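Local coordinates for protein sulfatase (Bacteroides fragilis CAG:558, PDB 6USS) that probably hydrolyses sulfate esters as a calcium-dependent arylsulfatase of a gut bacterium, deposited here as a catalytic-site variant, at residues Y64-M69 against I292-K297; D228-E233 against D267-R271. The protein carries 1 engineered substitution. All blocks are in the same frame, centred on the assembly; numbering follows the deposited sequence.

Contact 1: Y64-M69 against I292-K297; sequences YETPNM and IEGMDK
Asp296, on helix 283-308, meets the first turn of helix 67-74 with both carboxylate oxygens and shows how one buried acid can hold a helix start. The polar contacts come first. OD1 of Asp296 accepts from the backbone N of Met69 at 2.9 Å, and OD2 accepts from the backbone N of Asn68, N-H...O 161°; each oxygen offers its syn lone pair, so the carboxylate straddles two successive peptide N-H groups. OD2 takes a second bond from ND2 of Asn68 at 2.9 Å, arriving from above the carboxylate plane, and the same ND2 makes a weak bond to the backbone O of Asp296. The amide therefore bridges the side chain and the main chain of one residue. The chi1 of Asp296 (-173°) sets CG opposite its own backbone N, which places both oxygens at the N-H groups of Asn68 and Met69.

Thr66 occupies the N-cap position of helix 67-74, but its side chain makes no capping bond; OG1 turns instead to Thr49. Two N-H groups of the first turn, those of Asn68 and Met69, are served by Asp296 from another helix of the sulfatase, alkaline phosphatase-like fold, and the partial positive charge of the helix start would probably stabilise the carboxylate as an anion.

Apolar contacts continue beside this grip. CD1 of Ile292 sits over the centre of the Tyr64 ring, 3.6 Å from the centroid and 10° off the normal, while CG2 of Ile292 meets CG2 of Thr66 at 3.5 Å. Next to the central sheet, CE of Met295 approaches SD of Met69 at 4.1 Å, and both methionines also touch Phe319 of strand 315-321.

At the partly exposed edge two acids come close. The side chains of Glu65 and Glu293 run side by side, pointing the same way, with OE1 of Glu65 3.8 Å from OE1 of Glu293, their likely repulsion offset by Lys275, which makes a salt bridge to each.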
# COMPACT_ATOMS: atom_id res chain seq x y z
N TYR A 64 -18.69 23.46 25.39
CA TYR A 64 -18.35 22.23 24.67
C TYR A 64 -18.10 21.09 25.65
O TYR A 64 -17.88 21.29 26.85
CB TYR A 64 -17.12 22.45 23.78
CG TYR A 64 -17.33 23.51 22.72
CD1 TYR A 64 -18.49 23.52 21.94
CD2 TYR A 64 -16.37 24.49 22.49
CE1 TYR A 64 -18.70 24.49 20.97
CE2 TYR A 64 -16.56 25.46 21.51
CZ TYR A 64 -17.74 25.46 20.76
OH TYR A 64 -17.95 26.43 19.78
N GLU A 65 -18.13 19.87 25.13
CA GLU A 65 -17.92 18.68 25.95
C GLU A 65 -16.92 17.75 25.26
O GLU A 65 -17.27 16.98 24.36
CB GLU A 65 -19.24 17.98 26.23
CG GLU A 65 -20.19 18.81 27.06
CD GLU A 65 -21.54 18.17 27.22
OE1 GLU A 65 -21.66 16.95 26.98
OE2 GLU A 65 -22.51 18.88 27.58
N THR A 66 -15.66 17.83 25.70
CA THR A 66 -14.62 16.90 25.26
C THR A 66 -14.05 16.21 26.50
O THR A 66 -12.89 16.44 26.88
CB THR A 66 -13.53 17.62 24.46
OG1 THR A 66 -12.96 18.69 25.24
CG2 THR A 66 -14.11 18.18 23.18
N PRO A 67 -14.84 15.36 27.16
CA PRO A 67 -14.35 14.73 28.39
C PRO A 67 -13.18 13.80 28.14
O PRO A 67 -12.36 13.61 29.05
CB PRO A 67 -15.57 13.97 28.91
CG PRO A 67 -16.34 13.62 27.64
CD PRO A 67 -16.16 14.84 26.75
N ASN A 68 -13.09 13.20 26.94
CA ASN A 68 -11.99 12.27 26.67
C ASN A 68 -10.68 13.00 26.41
O ASN A 68 -9.60 12.49 26.75
CB ASN A 68 -12.35 11.36 25.50
CG ASN A 68 -13.50 10.41 25.81
OD1 ASN A 68 -13.37 9.50 26.63
ND2 ASN A 68 -14.62 10.60 25.12
N MET A 69 -10.74 14.20 25.79
CA MET A 69 -9.56 15.07 25.72
C MET A 69 -9.07 15.44 27.12
O MET A 69 -7.86 15.50 27.36
CB MET A 69 -9.89 16.34 24.92
CG MET A 69 -10.05 16.14 23.42
SD MET A 69 -10.38 17.69 22.54
CE MET A 69 -8.89 18.66 22.85
N ILE A 292 -18.03 18.48 17.66
CA ILE A 292 -16.91 18.44 18.58
C ILE A 292 -17.02 17.23 19.50
O ILE A 292 -16.03 16.55 19.77
CB ILE A 292 -16.83 19.76 19.38
CG1 ILE A 292 -16.26 20.88 18.50
CG2 ILE A 292 -16.03 19.59 20.65
CD1 ILE A 292 -16.53 22.28 19.03
N GLU A 293 -18.24 16.92 19.95
CA GLU A 293 -18.39 15.84 20.92
C GLU A 293 -18.27 14.48 20.26
O GLU A 293 -17.77 13.54 20.89
CB GLU A 293 -19.73 15.96 21.65
CG GLU A 293 -19.72 15.16 22.97
CD GLU A 293 -21.09 15.03 23.65
OE1 GLU A 293 -21.99 15.86 23.40
OE2 GLU A 293 -21.24 14.09 24.47
N GLY A 294 -18.70 14.35 19.01
CA GLY A 294 -18.56 13.08 18.32
C GLY A 294 -17.12 12.79 17.96
O GLY A 294 -16.68 11.63 17.97
N MET A 295 -16.35 13.83 17.63
CA MET A 295 -14.90 13.68 17.53
C MET A 295 -14.35 13.14 18.84
O MET A 295 -13.58 12.18 18.85
CB MET A 295 -14.26 15.02 17.18
CG MET A 295 -12.73 15.02 17.25
SD MET A 295 -12.09 15.39 18.91
CE MET A 295 -12.62 17.08 19.11
N ASP A 296 -14.74 13.75 19.96
CA ASP A 296 -14.23 13.34 21.26
C ASP A 296 -14.67 11.92 21.63
O ASP A 296 -13.94 11.20 22.33
CB ASP A 296 -14.67 14.34 22.33
CG ASP A 296 -14.03 14.06 23.69
OD1 ASP A 296 -12.88 14.54 23.92
OD2 ASP A 296 -14.67 13.39 24.52
N LYS A 297 -15.86 11.50 21.18
CA LYS A 297 -16.29 10.13 21.42
C LYS A 297 -15.38 9.15 20.70
O LYS A 297 -15.06 8.08 21.23
CB LYS A 297 -17.74 9.93 20.95
CG LYS A 297 -18.23 8.49 21.05
CD LYS A 297 -19.59 8.33 20.36
CE LYS A 297 -20.15 6.91 20.49
NZ LYS A 297 -19.28 5.86 19.90

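Contact 2: D228-E233 against D267-R271; sequences DTFVSE and DKDKR
Phe230 lays its ring against the carboxylate of Asp269, the two planes only 19° apart, in an arrangement where an aromatic ring and an arginine share one acid. OD2 of Asp269 lies 3.3 Å above the ring plane, offset toward the rim, and CB of Asp269 makes a CH-pi contact over the same face, 3.7 Å from the centroid. Tyr198 also meets the ring of Phe230.

Both oxygens of Asp269 are satisfied from within its own segment. Arg271 grips the carboxylate side-on, NE to OD1 at 3.1 Å and NH2 to OD2 at 3.0 Å, through the syn lone pairs and close to the guanidinium plane. OD1 takes a further bond from the backbone N of Arg271, met from above the carboxylate plane, which makes this an Asx turn. The turn lies in the loop between strand 253-258 and helix 273-279, and the side-on grip probably helps to fix the arginine, which reaches the first turn of helix 231-247, for which Phe230 stands at the N-cap position.

There the remaining terminal nitrogen, NH1 of Arg271, donates to OE1 of Glu233 at 3.0 Å, completing a salt-bridge network. The geometry is less regular than the grip on Asp269: the carboxylate and guanidinium planes are 82° apart, and NH1 comes in from above the Glu233 carboxylate. OE1 of Glu233 also receives Lys297, its strongest partner, from helix 283-308. A water accepts from NH2 of Arg271 at 3.0 Å.

Nearer solvent, NZ of Lys270 donates to OD2 of Asp228 at 2.8 Å, on the anti lone pair. The lysine chain is extended beyond CG, which lets its ammonium group span the distance to the acid.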
# COMPACT_ATOMS: atom_id res chain seq x y z
N ASP A 228 -27.91 5.02 9.93
CA ASP A 228 -27.72 6.27 10.65
C ASP A 228 -26.35 6.36 11.32
O ASP A 228 -26.21 7.01 12.37
CB ASP A 228 -28.85 6.49 11.68
CG ASP A 228 -28.80 5.49 12.84
OD1 ASP A 228 -28.04 4.49 12.77
OD2 ASP A 228 -29.54 5.72 13.83
N THR A 229 -25.32 5.72 10.74
CA THR A 229 -23.96 5.85 11.26
C THR A 229 -23.36 7.18 10.78
O THR A 229 -23.09 7.35 9.59
CB THR A 229 -23.10 4.66 10.83
OG1 THR A 229 -23.73 3.43 11.19
CG2 THR A 229 -21.73 4.72 11.50
N PHE A 230 -23.20 8.12 11.72
CA PHE A 230 -22.43 9.35 11.49
C PHE A 230 -20.99 9.00 11.10
O PHE A 230 -20.41 8.03 11.60
CB PHE A 230 -22.45 10.20 12.77
CG PHE A 230 -22.43 11.68 12.52
CD1 PHE A 230 -23.54 12.33 11.99
CD2 PHE A 230 -21.31 12.44 12.83
CE1 PHE A 230 -23.53 13.69 11.76
CE2 PHE A 230 -21.29 13.80 12.60
CZ PHE A 230 -22.41 14.43 12.07
N VAL A 231 -20.39 9.80 10.20
CA VAL A 231 -19.15 9.37 9.55
C VAL A 231 -18.01 9.23 10.55
O VAL A 231 -17.18 8.31 10.44
CB VAL A 231 -18.77 10.31 8.38
CG1 VAL A 231 -18.26 11.64 8.86
CG2 VAL A 231 -17.71 9.63 7.51
N SER A 232 -17.96 10.11 11.56
CA SER A 232 -16.96 9.98 12.62
C SER A 232 -17.10 8.68 13.37
O SER A 232 -16.11 8.14 13.88
CB SER A 232 -17.08 11.16 13.61
OG SER A 232 -17.28 12.38 12.92
N GLU A 233 -18.34 8.17 13.49
CA GLU A 233 -18.55 6.86 14.10
C GLU A 233 -18.06 5.75 13.17
O GLU A 233 -17.34 4.84 13.61
CB GLU A 233 -20.04 6.67 14.43
CG GLU A 233 -20.41 5.38 15.19
CD GLU A 233 -19.65 5.21 16.51
OE1 GLU A 233 -19.34 6.22 17.19
OE2 GLU A 233 -19.36 4.05 16.89
N ASP A 267 -23.23 19.19 9.53
CA ASP A 267 -24.42 18.36 9.65
C ASP A 267 -24.74 18.08 11.12
O ASP A 267 -23.86 18.06 11.98
CB ASP A 267 -24.23 17.03 8.92
CG ASP A 267 -24.26 17.18 7.40
OD1 ASP A 267 -24.98 18.05 6.89
OD2 ASP A 267 -23.54 16.41 6.71
N LYS A 268 -26.02 17.85 11.41
CA LYS A 268 -26.44 17.59 12.78
C LYS A 268 -26.23 16.13 13.14
O LYS A 268 -26.65 15.23 12.41
CB LYS A 268 -27.92 17.95 12.98
CG LYS A 268 -28.17 19.45 13.12
CD LYS A 268 -29.49 19.84 12.48
CE LYS A 268 -29.49 21.31 12.09
NZ LYS A 268 -30.31 22.04 13.08
N ASP A 269 -25.57 15.89 14.26
CA ASP A 269 -25.42 14.57 14.83
C ASP A 269 -26.50 14.41 15.89
O ASP A 269 -26.39 14.98 16.99
CB ASP A 269 -24.01 14.39 15.41
CG ASP A 269 -23.70 12.95 15.81
OD1 ASP A 269 -24.64 12.14 15.98
OD2 ASP A 269 -22.50 12.64 15.95
N LYS A 270 -27.54 13.65 15.56
CA LYS A 270 -28.67 13.48 16.47
C LYS A 270 -28.26 12.94 17.84
O LYS A 270 -28.94 13.22 18.83
CB LYS A 270 -29.73 12.57 15.83
CG LYS A 270 -29.16 11.22 15.33
CD LYS A 270 -30.14 10.45 14.43
CE LYS A 270 -29.83 8.96 14.42
NZ LYS A 270 -30.81 8.21 13.58
N ARG A 271 -27.13 12.21 17.91
CA ARG A 271 -26.66 11.70 19.20
C ARG A 271 -26.45 12.81 20.22
O ARG A 271 -26.57 12.58 21.43
CB ARG A 271 -25.35 10.94 19.01
CG ARG A 271 -25.50 9.73 18.11
CD ARG A 271 -24.20 8.96 18.02
NE ARG A 271 -23.21 9.67 17.22
CZ ARG A 271 -21.96 9.28 17.07
NH1 ARG A 271 -21.53 8.17 17.65
NH2 ARG A 271 -21.13 9.99 16.33
O HOH W 1 -18.26 9.50 16.99

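From the N terminus, the chain passes 64-69 at the start of helix 67-74, builds several strands and helices of the fold, and reaches 228-233 at the start of helix 231-247. After strand 253-258 it comes back to that helix start through 267-271, so contact 2 closes a short loop. Only later, on helix 283-308, does 292-297 return to 64-69, and contact 1 closes a long loop in which contact 2 is nested. Their centres are 14 Å apart. Helix 283-308 joins them through the salt bridge of Lys297 with Glu233, while CD of Lys297 packs on NH1 of Arg271, tying three helices and one loop together.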